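Long-range contacts in encapsidation protein (Bacillus phage phi29, PDB 5HD9), which probably powers packaging of the viral genome into the phage capsid by ATP hydrolysis, the region here being the N-terminal ATPase domain of the motor: residues A[15-20]-A[149-154]; A[115-120]-A[159-164]; A[46-51]-A[111-116]. One frame throughout, in Å; residues are numbered along the deposited sequence.

Contact 1. Residues A[15-20]-A[149-154]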
# COMPACT_ATOMS: atom_id res chain seq x y z
N ILE A 15 -0.18 -9.35 -7.98
CA ILE A 15 -0.57 -7.98 -8.30
C ILE A 15 -1.31 -7.33 -7.13
O ILE A 15 -1.20 -6.12 -6.92
CB ILE A 15 -1.46 -7.92 -9.55
CG1 ILE A 15 -0.72 -8.46 -10.77
CG2 ILE A 15 -1.93 -6.49 -9.83
CD1 ILE A 15 0.49 -7.67 -11.18
N LEU A 16 -2.06 -8.15 -6.40
CA LEU A 16 -2.87 -7.66 -5.28
C LEU A 16 -2.47 -8.39 -4.00
O LEU A 16 -2.43 -9.61 -3.95
CB LEU A 16 -4.36 -7.86 -5.58
CG LEU A 16 -5.38 -6.85 -5.07
CD1 LEU A 16 -5.00 -5.41 -5.36
CD2 LEU A 16 -6.74 -7.15 -5.70
N ASN A 17 -2.14 -7.62 -2.96
CA ASN A 17 -1.67 -8.17 -1.69
C ASN A 17 -2.37 -7.52 -0.51
O ASN A 17 -2.52 -6.30 -0.45
CB ASN A 17 -0.15 -7.97 -1.55
CG ASN A 17 0.62 -8.56 -2.71
OD1 ASN A 17 1.06 -9.71 -2.67
ND2 ASN A 17 0.82 -7.77 -3.76
N PHE A 18 -2.80 -8.35 0.44
CA PHE A 18 -3.45 -7.88 1.66
C PHE A 18 -2.70 -8.39 2.89
O PHE A 18 -2.69 -9.59 3.16
CB PHE A 18 -4.91 -8.33 1.71
CG PHE A 18 -5.69 -8.02 0.46
CD1 PHE A 18 -5.76 -8.94 -0.57
CD2 PHE A 18 -6.35 -6.81 0.32
CE1 PHE A 18 -6.48 -8.66 -1.72
CE2 PHE A 18 -7.07 -6.53 -0.82
CZ PHE A 18 -7.14 -7.46 -1.84
N VAL A 19 -2.09 -7.48 3.64
CA VAL A 19 -1.42 -7.83 4.89
C VAL A 19 -2.28 -7.34 6.05
O VAL A 19 -2.49 -6.14 6.21
CB VAL A 19 -0.01 -7.23 4.98
CG1 VAL A 19 0.74 -7.83 6.16
CG2 VAL A 19 0.75 -7.47 3.69
N ILE A 20 -2.79 -8.28 6.85
CA ILE A 20 -3.78 -7.95 7.87
C ILE A 20 -3.40 -8.50 9.24
O ILE A 20 -2.49 -9.31 9.37
CB ILE A 20 -5.17 -8.50 7.47
CG1 ILE A 20 -5.15 -10.03 7.39
CG2 ILE A 20 -5.60 -7.89 6.13
CD1 ILE A 20 -6.51 -10.64 7.09
N ARG A 149 2.74 -4.21 -8.16
CA ARG A 149 1.95 -4.77 -7.08
C ARG A 149 1.25 -3.70 -6.26
O ARG A 149 1.79 -2.61 -6.03
CB ARG A 149 2.83 -5.62 -6.16
CG ARG A 149 3.76 -4.82 -5.27
CD ARG A 149 5.03 -5.61 -4.97
NE ARG A 149 5.99 -5.51 -6.07
CZ ARG A 149 6.51 -6.54 -6.73
NH1 ARG A 149 6.20 -7.80 -6.43
NH2 ARG A 149 7.37 -6.30 -7.71
N CYS A 150 0.03 -4.02 -5.87
CA CYS A 150 -0.72 -3.22 -4.92
C CYS A 150 -0.70 -3.96 -3.60
O CYS A 150 -0.99 -5.16 -3.55
CB CYS A 150 -2.16 -2.99 -5.40
SG CYS A 150 -3.16 -2.01 -4.27
N ILE A 151 -0.32 -3.26 -2.54
CA ILE A 151 -0.23 -3.86 -1.21
C ILE A 151 -1.14 -3.11 -0.25
O ILE A 151 -0.93 -1.92 0.02
CB ILE A 151 1.22 -3.87 -0.70
CG1 ILE A 151 2.12 -4.64 -1.67
CG2 ILE A 151 1.29 -4.51 0.68
CD1 ILE A 151 3.54 -4.17 -1.69
N CYS A 152 -2.15 -3.80 0.25
CA CYS A 152 -3.12 -3.22 1.17
C CYS A 152 -2.82 -3.67 2.60
O CYS A 152 -2.64 -4.86 2.84
CB CYS A 152 -4.54 -3.61 0.77
SG CYS A 152 -4.94 -3.18 -0.94
N LEU A 153 -2.76 -2.72 3.52
CA LEU A 153 -2.41 -2.99 4.91
C LEU A 153 -3.55 -2.65 5.87
O LEU A 153 -4.28 -1.69 5.66
CB LEU A 153 -1.17 -2.20 5.32
CG LEU A 153 0.02 -2.16 4.36
CD1 LEU A 153 1.02 -1.12 4.84
CD2 LEU A 153 0.68 -3.52 4.26
N SER A 154 -3.67 -3.44 6.93
CA SER A 154 -4.64 -3.14 7.99
C SER A 154 -4.24 -3.78 9.30
O SER A 154 -3.69 -4.89 9.33
CB SER A 154 -6.04 -3.63 7.59
OG SER A 154 -6.96 -3.42 8.64
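N17 turns its amide across to the neighbouring parallel strand, where ND2 donates to C150 O over 3.2 Å at a fairly straight 160°. CG sits beside N17's own backbone N (chi1 -55°), which brings ND2 close to the peptide N that shares the same acceptor: N17 N reaches C150 O at 2.8 Å. C150 O lies nearly in the amide plane of N17, whereas ND2 stands well above the carbonyl plane; N17 ND2 also donates to R14 O, its stronger partner. On the opposite sheet face, L16 CD1 rests on C150 CB (3.7 Å), and F18 sets CD2 against C152 CB, also 3.7 Å. C152 SG meets the F18 ring obliquely, 4.8 Å from its centroid. V19 and L153 lie side by side on the N17 face, V19 CB 3.8 Å from L153 CD2; L153 also touches S28 and M31 of helix 26-42. Backbone bonds continue the ladder, C152 N to N17 O at 2.6 Å and S154 N to V19 O at 3.0 Å. The doubled acceptor ties a buried polar side chain into a pair of central, parallel strands whose facing side chains are mostly apolar, just ahead of a sequence that fits a Walker A loop.

Contact 2. Residues A[115-120]-A[159-164]; sequences DEFIRE and VVNPYF
F117, in the loop that follows strand 109-115, lays its ring against the start of helix 162-167. Its CG stands between its own backbone N and carbonyl carbon (chi1 80°), and the CB bond points at the helix. Successive rim atoms meet different partners. CD2 lies 3.9 Å from Y163 CD1, part of an offset edge-to-face pair in which F117 gives the edge and Y163 the face, with centroids 5.8 Å apart and planes at 80°. CE2 faces N161 OD1 at 3.8 Å, near the plane of the ring, while the N161 amide stands almost perpendicular to it. CZ comes within 4.3 Å of F164 CE1, an oblique meeting, and F18 of strand 16-19 touches both F117 and F164. I118 follows: its CG1 lies 3.5 Å above the F117 ring plane, offset toward the rim, and its CD1 reaches to 4.3 Å from N161 ND2. That amide nitrogen lies over the centre of the F164 ring and donates to S158 O. N161 is the N-cap of the helix: OD1 accepts from F164 N at 3.2 Å, from above the carbonyl plane, and more weakly from Y163 N. Y163 OH bonds to E130, linking the cluster to helix 130-141. The contact is thus held by aromatic packing, with I118 beside the N161 amide, while the cap oxygen accepts from two helix N-H groups, one of them weakly, and at the same time faces the F117 edge, whose C-H groups probably carry a slight positive charge that suits it.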
# COMPACT_ATOMS: atom_id res chain seq x y z
N ASP A 115 -2.87 1.87 2.79
CA ASP A 115 -2.82 1.61 4.23
C ASP A 115 -4.19 1.77 4.86
O ASP A 115 -5.00 2.60 4.43
CB ASP A 115 -1.81 2.55 4.89
CG ASP A 115 -1.36 2.05 6.26
OD1 ASP A 115 -1.78 0.95 6.67
OD2 ASP A 115 -0.57 2.76 6.92
N GLU A 116 -4.45 0.95 5.89
CA GLU A 116 -5.72 0.95 6.61
C GLU A 116 -6.91 0.77 5.68
O GLU A 116 -7.87 1.54 5.72
CB GLU A 116 -5.86 2.24 7.42
CG GLU A 116 -4.68 2.51 8.34
CD GLU A 116 -4.94 3.60 9.36
OE1 GLU A 116 -6.11 4.02 9.50
OE2 GLU A 116 -3.97 4.03 10.02
N PHE A 117 -6.87 -0.28 4.86
CA PHE A 117 -7.88 -0.49 3.81
C PHE A 117 -9.18 -1.08 4.33
O PHE A 117 -10.18 -1.13 3.61
CB PHE A 117 -7.32 -1.39 2.71
CG PHE A 117 -7.35 -2.86 3.05
CD1 PHE A 117 -6.34 -3.44 3.81
CD2 PHE A 117 -8.38 -3.67 2.59
CE1 PHE A 117 -6.37 -4.78 4.11
CE2 PHE A 117 -8.41 -5.02 2.89
CZ PHE A 117 -7.40 -5.58 3.65
N ILE A 118 -9.18 -1.55 5.58
CA ILE A 118 -10.40 -2.05 6.21
C ILE A 118 -11.00 -0.94 7.07
O ILE A 118 -10.31 -0.38 7.93
CB ILE A 118 -10.12 -3.29 7.08
CG1 ILE A 118 -9.62 -4.45 6.22
CG2 ILE A 118 -11.39 -3.72 7.83
CD1 ILE A 118 -9.11 -5.64 7.01
N ARG A 119 -12.26 -0.61 6.84
CA ARG A 119 -12.94 0.38 7.66
C ARG A 119 -13.00 -0.18 9.07
O ARG A 119 -13.83 -1.04 9.38
CB ARG A 119 -14.32 0.72 7.12
CG ARG A 119 -14.31 1.71 5.97
CD ARG A 119 -13.77 3.08 6.39
NE ARG A 119 -14.67 3.80 7.29
CZ ARG A 119 -14.36 4.92 7.92
NH1 ARG A 119 -13.16 5.46 7.77
NH2 ARG A 119 -15.25 5.50 8.71
N GLU A 120 -12.11 0.33 9.92
CA GLU A 120 -11.67 -0.39 11.11
C GLU A 120 -12.22 0.20 12.41
O GLU A 120 -11.79 1.28 12.80
CB GLU A 120 -10.13 -0.38 11.16
CG GLU A 120 -9.50 -0.91 12.46
CD GLU A 120 -8.10 -0.36 12.73
OE1 GLU A 120 -7.68 0.61 12.07
OE2 GLU A 120 -7.41 -0.92 13.61
N VAL A 159 -12.14 -10.68 7.89
CA VAL A 159 -11.97 -11.62 6.80
C VAL A 159 -13.12 -11.46 5.80
O VAL A 159 -13.09 -12.01 4.70
CB VAL A 159 -11.90 -13.06 7.34
CG1 VAL A 159 -11.73 -14.08 6.23
CG2 VAL A 159 -10.76 -13.18 8.37
N VAL A 160 -14.13 -10.69 6.19
CA VAL A 160 -15.28 -10.43 5.34
C VAL A 160 -15.39 -8.92 5.12
O VAL A 160 -16.17 -8.23 5.77
CB VAL A 160 -16.57 -11.04 5.96
CG1 VAL A 160 -17.86 -10.47 5.35
CG2 VAL A 160 -16.54 -12.56 5.77
N ASN A 161 -14.55 -8.43 4.22
CA ASN A 161 -14.54 -7.03 3.81
C ASN A 161 -14.80 -6.95 2.31
O ASN A 161 -14.74 -7.97 1.62
CB ASN A 161 -13.20 -6.39 4.17
CG ASN A 161 -12.05 -6.93 3.35
OD1 ASN A 161 -11.85 -6.53 2.20
ND2 ASN A 161 -11.27 -7.83 3.94
N PRO A 162 -15.10 -5.75 1.79
CA PRO A 162 -15.51 -5.62 0.39
C PRO A 162 -14.52 -6.23 -0.60
O PRO A 162 -14.94 -6.80 -1.61
CB PRO A 162 -15.61 -4.11 0.19
CG PRO A 162 -15.87 -3.56 1.55
CD PRO A 162 -15.10 -4.44 2.48
N TYR A 163 -13.22 -6.12 -0.32
CA TYR A 163 -12.21 -6.63 -1.24
C TYR A 163 -12.19 -8.16 -1.24
O TYR A 163 -12.19 -8.77 -2.31
CB TYR A 163 -10.83 -6.07 -0.87
CG TYR A 163 -10.75 -4.58 -1.11
CD1 TYR A 163 -11.15 -3.68 -0.14
CD2 TYR A 163 -10.30 -4.08 -2.32
CE1 TYR A 163 -11.10 -2.32 -0.36
CE2 TYR A 163 -10.24 -2.72 -2.56
CZ TYR A 163 -10.64 -1.85 -1.57
OH TYR A 163 -10.59 -0.49 -1.80
N PHE A 164 -12.21 -8.77 -0.07
CA PHE A 164 -12.22 -10.23 0.01
C PHE A 164 -13.50 -10.78 -0.62
O PHE A 164 -13.47 -11.78 -1.34
CB PHE A 164 -12.10 -10.70 1.46
CG PHE A 164 -10.75 -10.45 2.09
CD1 PHE A 164 -9.82 -9.64 1.48
CD2 PHE A 164 -10.43 -11.04 3.30
CE1 PHE A 164 -8.58 -9.41 2.06
CE2 PHE A 164 -9.20 -10.82 3.89
CZ PHE A 164 -8.27 -10.00 3.27

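Contact 3. Residues A[46-51]-A[111-116]; sequences FIYVRR and TIVFDE
R50 NH2 forms a salt bridge with E116 OE1 at 3.0 Å and another with E55, while E116 CG lies over one face of the guanidinium. Two bends in the R50 chain (chi2 -66°, chi3 -64°) fold it back alongside D115, and NH1 donates to Y48 OH at 3.1 Å. One water joins Y48 OH to D115 OD2, which also bonds S28 OG; another accepts from R50 NE and R51 N and probably donates to D115 O. A CH-pi contact sets V49 CG1 over the F114 ring, 4.1 Å from its centroid. In plain contact, F114 CZ lies over one face of the R51 guanidinium, offset toward the rim, 3.8 Å from R51 NH2, which donates to F117 O and forms a salt bridge with E130. V49 CG2 packs on I112 CG2 at 3.7 Å. Backbone bonds of the parallel ladder run from I47 N to T111 O (3.0 Å) and from V49 N to V113 O (2.7 Å). The hydrophobic run I112-F114 followed by D115 and E116 is consistent with a Walker B motif. Strand 149-153 flanks 109-115 on its other side; helix 130-141 covers I47 and I112, and helix 26-42 covers F46, T111 and V113.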
# COMPACT_ATOMS: atom_id res chain seq x y z
N PHE A 46 5.76 5.35 -6.94
CA PHE A 46 4.80 4.69 -6.07
C PHE A 46 3.64 5.60 -5.70
O PHE A 46 3.76 6.83 -5.73
CB PHE A 46 5.49 4.19 -4.80
CG PHE A 46 5.97 5.29 -3.89
CD1 PHE A 46 7.20 5.89 -4.09
CD2 PHE A 46 5.19 5.72 -2.83
CE1 PHE A 46 7.64 6.90 -3.25
CE2 PHE A 46 5.62 6.73 -1.99
CZ PHE A 46 6.85 7.32 -2.20
N ILE A 47 2.52 4.98 -5.35
CA ILE A 47 1.34 5.71 -4.90
C ILE A 47 0.93 5.23 -3.51
O ILE A 47 0.77 4.03 -3.28
CB ILE A 47 0.16 5.56 -5.88
CG1 ILE A 47 0.56 6.11 -7.25
CG2 ILE A 47 -1.07 6.29 -5.34
CD1 ILE A 47 -0.53 6.05 -8.29
N TYR A 48 0.78 6.19 -2.61
CA TYR A 48 0.28 5.93 -1.26
C TYR A 48 -1.20 6.30 -1.23
O TYR A 48 -1.56 7.46 -1.40
CB TYR A 48 1.09 6.74 -0.24
CG TYR A 48 0.70 6.54 1.21
CD1 TYR A 48 0.84 5.30 1.82
CD2 TYR A 48 0.22 7.59 1.97
CE1 TYR A 48 0.49 5.12 3.15
CE2 TYR A 48 -0.13 7.43 3.29
CZ TYR A 48 0.01 6.19 3.88
OH TYR A 48 -0.33 6.02 5.20
N VAL A 49 -2.04 5.29 -1.02
CA VAL A 49 -3.48 5.49 -1.04
C VAL A 49 -4.05 5.40 0.37
O VAL A 49 -3.70 4.51 1.15
CB VAL A 49 -4.18 4.45 -1.94
CG1 VAL A 49 -5.70 4.66 -1.94
CG2 VAL A 49 -3.63 4.52 -3.35
N ARG A 50 -4.92 6.35 0.69
CA ARG A 50 -5.77 6.28 1.86
C ARG A 50 -7.20 6.52 1.38
O ARG A 50 -7.39 7.13 0.33
CB ARG A 50 -5.36 7.30 2.92
CG ARG A 50 -3.93 7.12 3.43
CD ARG A 50 -3.76 5.81 4.20
NE ARG A 50 -4.57 5.80 5.41
CZ ARG A 50 -4.14 6.16 6.62
NH1 ARG A 50 -2.89 6.57 6.80
NH2 ARG A 50 -4.96 6.11 7.65
N ARG A 51 -8.18 6.02 2.11
CA ARG A 51 -9.56 6.08 1.65
C ARG A 51 -10.09 7.50 1.58
O ARG A 51 -10.63 7.93 0.56
CB ARG A 51 -10.46 5.24 2.57
CG ARG A 51 -11.94 5.31 2.21
CD ARG A 51 -12.74 4.27 2.98
NE ARG A 51 -12.42 2.92 2.51
CZ ARG A 51 -11.56 2.09 3.10
NH1 ARG A 51 -10.93 2.43 4.22
NH2 ARG A 51 -11.35 0.89 2.57
N THR A 111 4.47 0.31 -7.65
CA THR A 111 3.95 -0.08 -6.34
C THR A 111 2.86 0.86 -5.86
O THR A 111 3.01 2.09 -5.92
CB THR A 111 5.08 -0.14 -5.28
OG1 THR A 111 6.07 -1.09 -5.69
CG2 THR A 111 4.52 -0.57 -3.93
N ILE A 112 1.77 0.28 -5.38
CA ILE A 112 0.71 1.01 -4.70
C ILE A 112 0.57 0.48 -3.28
O ILE A 112 0.43 -0.73 -3.08
CB ILE A 112 -0.65 0.88 -5.42
CG1 ILE A 112 -0.56 1.42 -6.85
CG2 ILE A 112 -1.75 1.62 -4.64
CD1 ILE A 112 -1.72 1.01 -7.74
N VAL A 113 0.60 1.38 -2.31
CA VAL A 113 0.39 1.00 -0.91
C VAL A 113 -0.88 1.66 -0.38
O VAL A 113 -0.98 2.88 -0.29
CB VAL A 113 1.59 1.40 -0.04
CG1 VAL A 113 1.35 1.00 1.41
CG2 VAL A 113 2.85 0.73 -0.56
N PHE A 114 -1.84 0.81 -0.04
CA PHE A 114 -3.13 1.24 0.47
C PHE A 114 -3.21 0.90 1.95
O PHE A 114 -3.56 -0.22 2.31
CB PHE A 114 -4.26 0.57 -0.32
CG PHE A 114 -5.65 1.06 0.01
CD1 PHE A 114 -5.87 1.98 1.02
CD2 PHE A 114 -6.73 0.59 -0.71
CE1 PHE A 114 -7.16 2.41 1.32
CE2 PHE A 114 -8.02 1.02 -0.42
CZ PHE A 114 -8.23 1.93 0.59
N ASP A 115 -2.87 1.87 2.79
CA ASP A 115 -2.82 1.61 4.23
C ASP A 115 -4.19 1.77 4.86
O ASP A 115 -5.00 2.60 4.43
CB ASP A 115 -1.81 2.55 4.89
CG ASP A 115 -1.36 2.05 6.26
OD1 ASP A 115 -1.78 0.95 6.67
OD2 ASP A 115 -0.57 2.76 6.92
N GLU A 116 -4.45 0.95 5.89
CA GLU A 116 -5.72 0.95 6.61
C GLU A 116 -6.91 0.77 5.68
O GLU A 116 -7.87 1.54 5.72
CB GLU A 116 -5.86 2.24 7.42
CG GLU A 116 -4.68 2.51 8.34
CD GLU A 116 -4.94 3.60 9.36
OE1 GLU A 116 -6.11 4.02 9.50
OE2 GLU A 116 -3.97 4.03 10.02
O HOH W 1 1.47 4.09 6.37
O HOH W 2 -7.16 4.47 4.38

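In the fold
Contacts 1 and 3 are parallel strand pairs in the core of one mixed sheet, joined because strands 109-115 and 149-153 are themselves neighbours, with I151 N and O probably bonded to I112 O and F114 N. Contact 2 lies farther from the chain centre and, though buried, rests on aromatic packing and a helix cap instead of a ladder. It shares D115 and E116 with contact 3 and continues into the loop that follows; F117 O probably accepts from R51 NH2. The side chains of contact 1 are largely apolar; contact 3 becomes charged and hydrated at its C-terminal end, where D115 bonds S28 of the putative Walker A loop.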